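Local coordinates for protein putative oxidoreductase (Pseudomonas putida, PDB 3L6D) that probably binds NADP and acts as an oxidoreductase of the 6-phosphogluconate dehydrogenase-like kind, at residues S13-G18 / E57-A62; T22-V27 / I70-D75; R34-N39 / L63-A68; V98-N103 / A155-L160. All coordinates share one frame; numbering follows the deposited sequence.

Contact 1. Residues S13-G18 / E57-A62; sequences SVIGLG and ESVKAA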
loop_
_atom_site.group_PDB
_atom_site.type_symbol
_atom_site.label_atom_id
_atom_site.label_comp_id
_atom_site.label_asym_id
_atom_site.label_seq_id
_atom_site.Cartn_x
_atom_site.Cartn_y
_atom_site.Cartn_z
ATOM N N SER B 13 30.843 18.147 1.477
ATOM C CA SER B 13 30.551 19.288 0.623
ATOM C C SER B 13 29.310 18.875 -0.163
ATOM O O SER B 13 29.062 17.678 -0.337
ATOM C CB SER B 13 31.697 19.559 -0.371
ATOM O OG SER B 13 32.867 20.015 0.327
ATOM N N VAL B 14 28.531 19.866 -0.585
ATOM C CA VAL B 14 27.318 19.614 -1.372
ATOM C C VAL B 14 27.364 20.546 -2.569
ATOM O O VAL B 14 27.498 21.768 -2.430
ATOM C CB VAL B 14 26.012 19.896 -0.545
ATOM C CG1 VAL B 14 24.750 19.538 -1.382
ATOM C CG2 VAL B 14 25.999 19.105 0.721
ATOM N N ILE B 15 27.211 19.950 -3.715
ATOM C CA ILE B 15 27.258 20.665 -4.931
ATOM C C ILE B 15 25.949 20.505 -5.662
ATOM O O ILE B 15 25.506 19.446 -5.986
ATOM C CB ILE B 15 28.403 20.181 -5.736
ATOM C CG1 ILE B 15 29.679 20.704 -5.148
ATOM C CG2 ILE B 15 28.269 20.601 -7.136
ATOM C CD1 ILE B 15 30.793 20.290 -5.864
ATOM N N GLY B 16 25.367 21.642 -5.915
ATOM C CA GLY B 16 24.070 21.768 -6.505
ATOM C C GLY B 16 23.149 22.073 -5.362
ATOM O O GLY B 16 23.025 21.306 -4.442
ATOM N N LEU B 17 22.473 23.198 -5.448
ATOM C CA LEU B 17 21.599 23.615 -4.390
ATOM C C LEU B 17 20.288 23.997 -4.981
ATOM O O LEU B 17 19.878 25.128 -4.915
ATOM C CB LEU B 17 22.174 24.830 -3.699
ATOM C CG LEU B 17 23.672 24.855 -3.478
ATOM C CD1 LEU B 17 24.141 26.096 -2.853
ATOM C CD2 LEU B 17 24.117 23.640 -2.700
ATOM N N GLY B 18 19.625 22.986 -5.503
ATOM C CA GLY B 18 18.241 22.992 -5.880
ATOM C C GLY B 18 17.529 22.491 -4.653
ATOM O O GLY B 18 18.118 22.380 -3.613
ATOM N N GLU B 57 34.548 28.950 -3.492
ATOM C CA GLU B 57 34.671 29.758 -4.714
ATOM C C GLU B 57 34.478 28.940 -6.011
ATOM O O GLU B 57 34.167 29.500 -7.086
ATOM C CB GLU B 57 36.014 30.497 -4.704
ATOM C CG GLU B 57 37.261 29.622 -4.905
ATOM C CD GLU B 57 38.560 30.439 -4.855
ATOM O OE1 GLU B 57 38.488 31.684 -4.809
ATOM O OE2 GLU B 57 39.657 29.819 -4.854
ATOM N N SER B 58 34.635 27.625 -5.915
ATOM C CA SER B 58 34.630 26.798 -7.126
ATOM C C SER B 58 34.269 25.367 -6.777
ATOM O O SER B 58 34.345 24.982 -5.593
ATOM C CB SER B 58 36.020 26.779 -7.768
ATOM O OG SER B 58 36.986 26.238 -6.898
ATOM N N VAL B 59 33.919 24.592 -7.817
ATOM C CA VAL B 59 33.806 23.125 -7.704
ATOM C C VAL B 59 35.072 22.501 -7.103
ATOM O O VAL B 59 34.987 21.741 -6.147
ATOM C CB VAL B 59 33.460 22.458 -9.047
ATOM C CG1 VAL B 59 33.426 20.914 -8.910
ATOM C CG2 VAL B 59 32.120 23.006 -9.589
ATOM N N LYS B 60 36.246 22.856 -7.614
ATOM C CA LYS B 60 37.476 22.237 -7.129
ATOM C C LYS B 60 37.729 22.520 -5.653
ATOM O O LYS B 60 38.179 21.632 -4.932
ATOM C CB LYS B 60 38.709 22.555 -8.011
ATOM C CG LYS B 60 39.185 24.006 -8.036
ATOM C CD LYS B 60 40.338 24.211 -9.054
ATOM C CE LYS B 60 40.291 25.637 -9.626
ATOM N NZ LYS B 60 40.999 26.569 -8.699
ATOM N N ALA B 61 37.413 23.734 -5.200
ATOM C CA ALA B 61 37.556 24.054 -3.780
ATOM C C ALA B 61 36.614 23.219 -2.880
ATOM O O ALA B 61 37.002 22.779 -1.804
ATOM C CB ALA B 61 37.344 25.574 -3.538
ATOM N N ALA B 62 35.387 23.047 -3.325
ATOM C CA ALA B 62 34.386 22.241 -2.605
ATOM C C ALA B 62 34.826 20.757 -2.511
ATOM O O ALA B 62 34.709 20.117 -1.445
ATOM C CB ALA B 62 33.053 22.371 -3.286
#
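In the Rossmann fold of the nucleotide-binding domain, Ser13 and Ile15 of strand 12-15 meet Val59 and Ala62 of helix 59-65. This helix belongs to the crossover connection that carries the chain from strand 54-55 over strands 35-38 and 12-15 to strand 68-71. The polar link is short. Ser13 OG donates to the backbone Ala62 O at 2.6 Å. It approaches that oxygen off the C=O line, at a C=O...OG angle of 133°, and tilted 29° from the carbonyl plane. Ser13 OG is also hydrogen-bonded to Ser66 OG. Replacing this serine by an alanine would probably leave Ala62 O without its hydroxyl donor and Ser66 OG without this partner.

Two residues further along the strand, Ile15 supplies the apolar half. Its CG1 lies beside the backbone N and CD1 continues straight from it (chi2 -180°), which carries the terminal methyl to the helix. Ile15 CD1 rests 4.0 Å from Ala62 CB and 4.1 Å from Val59 CG1. The Ile15 and Val59 side chains cross at about a right angle. The start of the helix is capped by Ser58, whose OG accepts from Ala61 N at 3.1 Å.

Strand 12-15 runs on into Gly16 and Gly18, which fit a GxGxxG pattern, as in dinucleotide-binding Rossmann folds. Gly16 has backbone angles suited to glycine. The contact itself is buried. It pairs a directional bond to a helix carbonyl with methyl packing, so one hydrogen bond and the contacts of a single isoleucine methyl join helix and strand.

Contact 2. Residues T22-V27 / I70-D75; sequences TIMAQV and IFVLLD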
loop_
_atom_site.group_PDB
_atom_site.type_symbol
_atom_site.label_atom_id
_atom_site.label_comp_id
_atom_site.label_asym_id
_atom_site.label_seq_id
_atom_site.Cartn_x
_atom_site.Cartn_y
_atom_site.Cartn_z
ATOM N N THR B 22 19.554 21.519 -1.393
ATOM C CA THR B 22 19.349 22.481 -0.302
ATOM C C THR B 22 18.886 21.760 0.948
ATOM O O THR B 22 19.435 22.004 2.037
ATOM C CB THR B 22 18.358 23.622 -0.690
ATOM O OG1 THR B 22 18.900 24.334 -1.802
ATOM C CG2 THR B 22 18.168 24.602 0.484
ATOM N N ILE B 23 17.907 20.847 0.825
ATOM C CA ILE B 23 17.460 20.170 2.045
ATOM C C ILE B 23 18.510 19.240 2.630
ATOM O O ILE B 23 18.628 19.121 3.839
ATOM C CB ILE B 23 16.035 19.481 1.998
ATOM C CG1 ILE B 23 15.504 19.248 3.444
ATOM C CG2 ILE B 23 16.077 18.124 1.390
ATOM C CD1 ILE B 23 14.908 20.453 4.114
HETATM N N MSE B 24 19.265 18.575 1.776
HETATM C CA MSE B 24 20.340 17.724 2.265
HETATM C C MSE B 24 21.361 18.541 3.066
HETATM O O MSE B 24 21.740 18.163 4.198
HETATM C CB MSE B 24 20.989 17.022 1.092
HETATM C CG MSE B 24 20.106 15.923 0.535
HETATM SE SE MSE B 24 21.046 15.027 -0.930
HETATM C CE MSE B 24 19.912 13.423 -1.192
ATOM N N ALA B 25 21.788 19.665 2.503
ATOM C CA ALA B 25 22.714 20.555 3.227
ATOM C C ALA B 25 22.116 21.012 4.569
ATOM O O ALA B 25 22.815 21.002 5.583
ATOM C CB ALA B 25 23.152 21.743 2.362
ATOM N N GLN B 26 20.849 21.429 4.578
ATOM C CA GLN B 26 20.246 21.918 5.836
ATOM C C GLN B 26 20.195 20.833 6.880
ATOM O O GLN B 26 20.536 21.059 8.053
ATOM C CB GLN B 26 18.821 22.444 5.581
ATOM C CG GLN B 26 18.751 23.741 4.796
ATOM C CD GLN B 26 17.315 24.134 4.410
ATOM O OE1 GLN B 26 16.951 25.320 4.449
ATOM N NE2 GLN B 26 16.498 23.151 4.039
ATOM N N VAL B 27 19.770 19.633 6.466
ATOM C CA VAL B 27 19.669 18.496 7.396
ATOM C C VAL B 27 21.045 18.188 8.000
ATOM O O VAL B 27 21.211 18.081 9.247
ATOM C CB VAL B 27 19.002 17.249 6.685
ATOM C CG1 VAL B 27 19.409 15.928 7.312
ATOM C CG2 VAL B 27 17.484 17.398 6.728
ATOM N N ILE B 70 28.670 15.549 -2.010
ATOM C CA ILE B 70 27.399 15.063 -2.494
ATOM C C ILE B 70 27.040 15.868 -3.754
ATOM O O ILE B 70 27.061 17.108 -3.715
ATOM C CB ILE B 70 26.363 15.237 -1.397
ATOM C CG1 ILE B 70 26.620 14.232 -0.280
ATOM C CG2 ILE B 70 24.932 15.049 -1.917
ATOM C CD1 ILE B 70 25.804 14.573 0.910
ATOM N N PHE B 71 26.748 15.185 -4.872
ATOM C CA PHE B 71 26.323 15.853 -6.128
ATOM C C PHE B 71 24.810 15.726 -6.306
ATOM O O PHE B 71 24.264 14.635 -6.221
ATOM C CB PHE B 71 26.906 15.192 -7.370
ATOM C CG PHE B 71 28.300 15.583 -7.717
ATOM C CD1 PHE B 71 29.246 15.819 -6.752
ATOM C CD2 PHE B 71 28.689 15.591 -9.038
ATOM C CE1 PHE B 71 30.565 16.161 -7.090
ATOM C CE2 PHE B 71 29.995 15.911 -9.406
ATOM C CZ PHE B 71 30.943 16.202 -8.417
ATOM N N VAL B 72 24.127 16.841 -6.534
ATOM C CA VAL B 72 22.695 16.793 -6.764
ATOM C C VAL B 72 22.424 17.838 -7.835
ATOM O O VAL B 72 22.162 18.992 -7.537
ATOM C CB VAL B 72 21.829 17.096 -5.493
ATOM C CG1 VAL B 72 20.457 16.453 -5.665
ATOM C CG2 VAL B 72 22.457 16.623 -4.209
ATOM N N LEU B 73 22.506 17.418 -9.083
ATOM C CA LEU B 73 22.545 18.365 -10.199
ATOM C C LEU B 73 21.343 18.173 -11.093
ATOM O O LEU B 73 20.581 17.228 -10.891
ATOM C CB LEU B 73 23.832 18.186 -10.992
ATOM C CG LEU B 73 25.086 18.591 -10.196
ATOM C CD1 LEU B 73 26.322 17.969 -10.808
ATOM C CD2 LEU B 73 25.244 20.101 -10.065
ATOM N N LEU B 74 21.165 19.079 -12.062
ATOM C CA LEU B 74 19.974 19.023 -12.911
ATOM C C LEU B 74 19.918 17.693 -13.646
ATOM O O LEU B 74 18.932 16.964 -13.546
ATOM C CB LEU B 74 19.909 20.186 -13.923
ATOM C CG LEU B 74 18.585 20.216 -14.739
ATOM C CD1 LEU B 74 17.340 20.301 -13.827
ATOM C CD2 LEU B 74 18.546 21.317 -15.804
ATOM N N ASP B 75 20.979 17.384 -14.386
ATOM C CA ASP B 75 20.969 16.168 -15.201
ATOM C C ASP B 75 22.383 15.676 -15.465
ATOM O O ASP B 75 23.355 16.239 -14.933
ATOM C CB ASP B 75 20.207 16.432 -16.518
ATOM C CG ASP B 75 20.783 17.598 -17.302
ATOM O OD1 ASP B 75 21.945 18.009 -17.035
ATOM O OD2 ASP B 75 20.073 18.100 -18.209
#
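Ile70 N forms a short backbone hydrogen bond to Ser13 O, and this holds Ile70 in the parallel part of the Rossmann sheet while its side chain meets Met24. Ile70 O accepts from Ile15 N, so both backbone polar atoms of Ile70 tie strand 68-71 to strand 12-15. Helix 19-30 follows strand 12-15 in the chain and lies over one face of the sheet. Met24, built as selenomethionine, points from the helix toward that face.

The contact with the segment 70-75 is purely apolar and rests on one atom, SE. The Met24 CG sits beside the backbone N, and the chain is extended beyond it (chi2 -178°, chi3 168°). The selenium therefore reaches across to the strand, meeting the side chains of Ile70 and Val72 obliquely. Met24 SE lies 4.0 Å from Ile70 CG2 and 3.9 Å from Val72 CG2. These two residues are two apart in sequence and both direct their side chains to the helix, while Phe71 between them turns to the other face and packs on helix 76-84.

Tyr100 touches both Met24 and Ile70. Val72 also touches the glycine-rich turn, which fits the GxGxxG pattern of dinucleotide-binding folds. The two methyls that receive the selenium, Ile70 CG2 and Val72 CG2, are themselves 3.7 Å apart.

Contact 3. Residues R34-N39 / L63-A68; sequences RVAIWN and LSASPA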
loop_
_atom_site.group_PDB
_atom_site.type_symbol
_atom_site.label_atom_id
_atom_site.label_comp_id
_atom_site.label_asym_id
_atom_site.label_seq_id
_atom_site.Cartn_x
_atom_site.Cartn_y
_atom_site.Cartn_z
ATOM N N ARG B 34 30.022 19.949 9.521
ATOM C CA ARG B 34 30.598 21.157 9.006
ATOM C C ARG B 34 30.413 20.953 7.501
ATOM O O ARG B 34 30.915 19.936 6.949
ATOM C CB ARG B 34 32.081 21.199 9.336
ATOM C CG ARG B 34 32.372 21.310 10.882
ATOM C CD ARG B 34 33.837 21.007 11.171
ATOM N NE ARG B 34 34.190 19.609 10.856
ATOM C CZ ARG B 34 35.439 19.136 10.806
ATOM N NH1 ARG B 34 36.504 19.946 11.046
ATOM N NH2 ARG B 34 35.637 17.847 10.534
ATOM N N VAL B 35 29.644 21.841 6.883
ATOM C CA VAL B 35 29.249 21.659 5.442
ATOM C C VAL B 35 29.773 22.795 4.563
ATOM O O VAL B 35 29.566 23.980 4.869
ATOM C CB VAL B 35 27.697 21.594 5.298
ATOM C CG1 VAL B 35 27.284 21.249 3.824
ATOM C CG2 VAL B 35 27.053 20.574 6.270
ATOM N N ALA B 36 30.400 22.430 3.439
ATOM C CA ALA B 36 30.818 23.402 2.466
ATOM C C ALA B 36 29.965 23.195 1.222
ATOM O O ALA B 36 29.531 22.080 0.947
ATOM C CB ALA B 36 32.316 23.235 2.156
ATOM N N ILE B 37 29.674 24.288 0.518
ATOM C CA ILE B 37 28.746 24.231 -0.643
ATOM C C ILE B 37 29.300 25.020 -1.798
ATOM O O ILE B 37 30.153 25.940 -1.635
ATOM C CB ILE B 37 27.323 24.790 -0.306
ATOM C CG1 ILE B 37 27.432 26.288 0.068
ATOM C CG2 ILE B 37 26.606 23.905 0.817
ATOM C CD1 ILE B 37 26.092 26.988 0.198
ATOM N N TRP B 38 28.789 24.678 -2.983
ATOM C CA TRP B 38 29.041 25.470 -4.173
ATOM C C TRP B 38 27.805 25.313 -5.025
ATOM O O TRP B 38 27.198 24.254 -5.059
ATOM C CB TRP B 38 30.268 24.969 -4.960
ATOM C CG TRP B 38 30.495 25.762 -6.249
ATOM C CD1 TRP B 38 31.250 26.896 -6.412
ATOM C CD2 TRP B 38 29.920 25.481 -7.521
ATOM N NE1 TRP B 38 31.192 27.329 -7.729
ATOM C CE2 TRP B 38 30.382 26.473 -8.426
ATOM C CE3 TRP B 38 29.074 24.477 -7.990
ATOM C CZ2 TRP B 38 29.994 26.494 -9.773
ATOM C CZ3 TRP B 38 28.679 24.507 -9.335
ATOM C CH2 TRP B 38 29.145 25.505 -10.199
ATOM N N ASN B 39 27.441 26.393 -5.699
ATOM C CA ASN B 39 26.394 26.365 -6.660
ATOM C C ASN B 39 26.422 27.560 -7.578
ATOM O O ASN B 39 27.357 28.366 -7.554
ATOM C CB ASN B 39 25.064 26.411 -5.955
ATOM C CG ASN B 39 23.986 25.836 -6.786
ATOM O OD1 ASN B 39 23.944 24.637 -6.978
ATOM N ND2 ASN B 39 23.126 26.684 -7.328
ATOM N N LEU B 63 35.377 20.230 -3.617
ATOM C CA LEU B 63 35.917 18.866 -3.632
ATOM C C LEU B 63 37.061 18.688 -2.665
ATOM O O LEU B 63 37.120 17.662 -1.955
ATOM C CB LEU B 63 36.348 18.441 -5.051
ATOM C CG LEU B 63 35.168 18.263 -6.002
ATOM C CD1 LEU B 63 35.693 18.079 -7.460
ATOM C CD2 LEU B 63 34.324 17.051 -5.557
ATOM N N SER B 64 37.935 19.706 -2.596
ATOM C CA SER B 64 39.123 19.648 -1.765
ATOM C C SER B 64 38.762 19.787 -0.300
ATOM O O SER B 64 39.436 19.228 0.577
ATOM C CB SER B 64 40.152 20.732 -2.191
ATOM O OG SER B 64 40.656 20.440 -3.497
ATOM N N ALA B 65 37.682 20.515 -0.031
ATOM C CA ALA B 65 37.366 20.932 1.357
ATOM C C ALA B 65 36.924 19.796 2.266
ATOM O O ALA B 65 37.019 19.926 3.490
ATOM C CB ALA B 65 36.300 22.024 1.368
ATOM N N SER B 66 36.409 18.711 1.684
ATOM C CA SER B 66 35.791 17.618 2.490
ATOM C C SER B 66 36.206 16.268 1.932
ATOM O O SER B 66 36.479 16.180 0.759
ATOM C CB SER B 66 34.259 17.728 2.381
ATOM O OG SER B 66 33.814 19.034 2.723
ATOM N N PRO B 67 36.139 15.198 2.719
ATOM C CA PRO B 67 36.528 13.880 2.183
ATOM C C PRO B 67 35.459 13.301 1.209
ATOM O O PRO B 67 35.772 12.449 0.388
ATOM C CB PRO B 67 36.688 13.023 3.461
ATOM C CG PRO B 67 35.713 13.643 4.414
ATOM C CD PRO B 67 35.830 15.130 4.172
ATOM N N ALA B 68 34.225 13.809 1.295
ATOM C CA ALA B 68 33.127 13.384 0.405
ATOM C C ALA B 68 32.367 14.612 -0.078
ATOM O O ALA B 68 32.154 15.560 0.687
ATOM C CB ALA B 68 32.168 12.463 1.126
#
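Ala36 packs its single methyl against Ala65 and Ser66, and these three residues make almost the whole contact. Ala36 CB lies 4.2 Å from Ala65 CB. Both CB atoms point to the opposite segment. With only methyls between them, the backbones can come near, with Ala36 CA and Ala65 CA 7.1 Å apart.

Ser66 meets the same methyl with its hydroxyl. Its OG is beside the backbone N (chi1 -53°) and lies 4.5 Å from Ala36 CB, a loose van der Waals approach. Ala65 CB and Ser66 OG are 4.1 Å apart, so the Ala36 methyl faces them as neighbours. The polar demand of this buried hydroxyl is met outside the two segments, by Ser13 OG. The Ser13 side chain also touches Ala36, so the methyl faces two linked hydroxyls as well as Ala65.

Ala36 belongs to strand 35-38, which lies between strands 54-55 and 12-15 in the parallel part of the Rossmann sheet. Helix 59-65 passes over this strand on the crossover that leads to strand 68-71. Ala36 is buried, and its backbone bonds to Val12 and Val14 fix it in the sheet. Val35, the residue before it, turns its side chain to the other face, where it meets Leu28 and Leu29 of helix 19-30. On the helix side, Ala65 and Ser66 share their part of the contact equally, each with 17 Å² buried against the strand, while Ala36 alone gives 33 Å².

Contact 4. Residues V98-N103 / A155-L160; sequences VDYTTN and ALLEGL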
loop_
_atom_site.group_PDB
_atom_site.type_symbol
_atom_site.label_atom_id
_atom_site.label_comp_id
_atom_site.label_asym_id
_atom_site.label_seq_id
_atom_site.Cartn_x
_atom_site.Cartn_y
_atom_site.Cartn_z
ATOM N N VAL B 98 29.371 11.315 -3.939
ATOM C CA VAL B 98 28.073 10.614 -3.726
ATOM C C VAL B 98 27.013 11.276 -4.620
ATOM O O VAL B 98 26.618 12.423 -4.371
ATOM C CB VAL B 98 27.660 10.647 -2.222
ATOM C CG1 VAL B 98 26.399 9.749 -1.979
ATOM C CG2 VAL B 98 28.805 10.158 -1.352
ATOM N N ASP B 99 26.609 10.574 -5.679
ATOM C CA ASP B 99 25.854 11.140 -6.783
ATOM C C ASP B 99 24.394 10.773 -6.665
ATOM O O ASP B 99 24.020 9.616 -6.930
ATOM C CB ASP B 99 26.432 10.575 -8.106
ATOM C CG ASP B 99 25.857 11.226 -9.354
ATOM O OD1 ASP B 99 25.030 12.170 -9.278
ATOM O OD2 ASP B 99 26.267 10.785 -10.437
ATOM N N TYR B 100 23.573 11.752 -6.250
ATOM C CA TYR B 100 22.112 11.577 -6.202
ATOM C C TYR B 100 21.369 12.092 -7.463
ATOM O O TYR B 100 20.146 12.073 -7.470
ATOM C CB TYR B 100 21.521 12.234 -4.948
ATOM C CG TYR B 100 21.923 11.562 -3.678
ATOM C CD1 TYR B 100 21.259 10.436 -3.223
ATOM C CD2 TYR B 100 22.987 12.046 -2.920
ATOM C CE1 TYR B 100 21.626 9.798 -2.037
ATOM C CE2 TYR B 100 23.376 11.400 -1.753
ATOM C CZ TYR B 100 22.703 10.280 -1.326
ATOM O OH TYR B 100 23.065 9.644 -0.174
ATOM N N THR B 101 22.095 12.544 -8.488
ATOM C CA THR B 101 21.499 13.169 -9.698
ATOM C C THR B 101 20.858 12.064 -10.526
ATOM O O THR B 101 21.501 11.056 -10.776
ATOM C CB THR B 101 22.554 13.835 -10.588
ATOM O OG1 THR B 101 23.151 14.948 -9.921
ATOM C CG2 THR B 101 21.937 14.342 -11.925
ATOM N N THR B 102 19.604 12.243 -10.949
ATOM C CA THR B 102 18.960 11.263 -11.856
ATOM C C THR B 102 19.574 11.177 -13.260
ATOM O O THR B 102 19.756 12.179 -13.963
ATOM C CB THR B 102 17.461 11.477 -11.956
ATOM O OG1 THR B 102 16.951 11.650 -10.635
ATOM C CG2 THR B 102 16.802 10.262 -12.603
ATOM N N ASN B 103 19.752 9.933 -13.678
ATOM C CA ASN B 103 20.804 9.479 -14.549
ATOM C C ASN B 103 20.167 8.403 -15.435
ATOM O O ASN B 103 19.186 7.767 -15.019
ATOM C CB ASN B 103 21.860 8.857 -13.589
ATOM C CG ASN B 103 23.064 8.273 -14.287
ATOM O OD1 ASN B 103 23.257 7.047 -14.280
ATOM N ND2 ASN B 103 23.922 9.135 -14.830
ATOM N N ALA B 155 27.924 6.409 7.797
ATOM C CA ALA B 155 27.328 7.144 8.931
ATOM C C ALA B 155 26.861 8.535 8.466
ATOM O O ALA B 155 25.774 9.000 8.803
ATOM C CB ALA B 155 28.360 7.279 10.165
ATOM N N LEU B 156 27.670 9.162 7.631
ATOM C CA LEU B 156 27.323 10.471 7.086
ATOM C C LEU B 156 26.045 10.393 6.242
ATOM O O LEU B 156 25.110 11.178 6.437
ATOM C CB LEU B 156 28.482 10.965 6.193
ATOM C CG LEU B 156 28.225 12.208 5.372
ATOM C CD1 LEU B 156 28.096 13.412 6.290
ATOM C CD2 LEU B 156 29.393 12.355 4.399
ATOM N N LEU B 157 26.004 9.426 5.334
ATOM C CA LEU B 157 24.896 9.268 4.429
ATOM C C LEU B 157 23.620 8.830 5.177
ATOM O O LEU B 157 22.514 9.156 4.776
ATOM C CB LEU B 157 25.271 8.269 3.334
ATOM C CG LEU B 157 26.430 8.802 2.454
ATOM C CD1 LEU B 157 26.771 7.832 1.362
ATOM C CD2 LEU B 157 26.111 10.249 1.875
ATOM N N GLU B 158 23.798 8.113 6.271
ATOM C CA GLU B 158 22.672 7.797 7.169
ATOM C C GLU B 158 22.047 9.051 7.778
ATOM O O GLU B 158 20.923 9.003 8.274
ATOM C CB GLU B 158 23.063 6.762 8.254
ATOM C CG GLU B 158 23.047 5.355 7.689
ATOM C CD GLU B 158 23.705 4.307 8.606
ATOM O OE1 GLU B 158 24.345 4.670 9.631
ATOM O OE2 GLU B 158 23.612 3.115 8.224
ATOM N N GLY B 159 22.761 10.173 7.727
ATOM C CA GLY B 159 22.168 11.434 8.132
ATOM C C GLY B 159 21.015 11.864 7.227
ATOM O O GLY B 159 20.099 12.573 7.672
ATOM N N LEU B 160 21.068 11.442 5.963
ATOM C CA LEU B 160 20.044 11.762 4.974
ATOM C C LEU B 160 18.837 10.786 4.946
ATOM O O LEU B 160 17.751 11.155 4.540
ATOM C CB LEU B 160 20.673 11.797 3.576
ATOM C CG LEU B 160 21.865 12.763 3.397
ATOM C CD1 LEU B 160 22.426 12.558 1.974
ATOM C CD2 LEU B 160 21.395 14.215 3.626
#
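An apolar layer of the Rossmann domain, between the end of strand 96-99 with the residues after it and the segment 155-160, is formed by Val98 and Tyr100 on one side and Leu157 and Leu160 on the other. Val98 and Leu157 reach toward each other tip to tip. Val98 CG1 is 3.9 Å from Leu157 CD1 and equally near Leu157 CD2, so it meets both branches of the leucine fork. Leu157 CG lies beside the backbone N (chi1 -64°), which turns both methyls to Val98 and one of them, CD2, to Tyr100 as well.

Tyr100 follows strand 96-99, and its ring crosses both leucines obliquely. Tyr100 OH lies 3.7 Å from Leu157 CD2, and Leu160 CD1 is as close to it. Leu160 CD1 is also 4.0 Å from Tyr100 CE2. The hydroxyl is flanked by methyls, but its polar need is met by a hydrogen bond with His143 NE2. A phenylalanine here would probably leave His143 NE2 without this partner and open a small gap between the two leucine methyls.

Strand 96-99 lies beside strand 68-71 in the parallel part of the sheet, and Leu160 also reaches Ile70 of that neighbour. Leu160 touches Met24 and Leu28 of helix 19-30 as well, so it meets both that helix and the sheet.

Beyond the strand the chain bends through an Asx turn. Asp99 OD1 accepts from Thr101 N at 3.1 Å with an N-H...O angle of 154°, the donor standing above the carboxylate plane.

From the N terminus, contacts 1, 2 and 3 open in turn at 13-18, 22-27 and 34-39. Contact 1 closes first, at 57-62, and crosses both others. Contact 3 closes next, at 63-68, and is nested inside the loop that contact 2 closes at 70-75. Contact 4 comes afterwards, from 98-103 to 155-160, in series with all three. Contacts 1 and 3 share helix 59-65 and bind it to neighbouring strands 12-15 and 35-38. Contact 2 joins helix 19-30 to strand 68-71. Contact 4 joins the next strand, 96-99, to the segment 155-160. Contacts 2 and 4 also meet directly, through Leu73 N and Thr101 OG1.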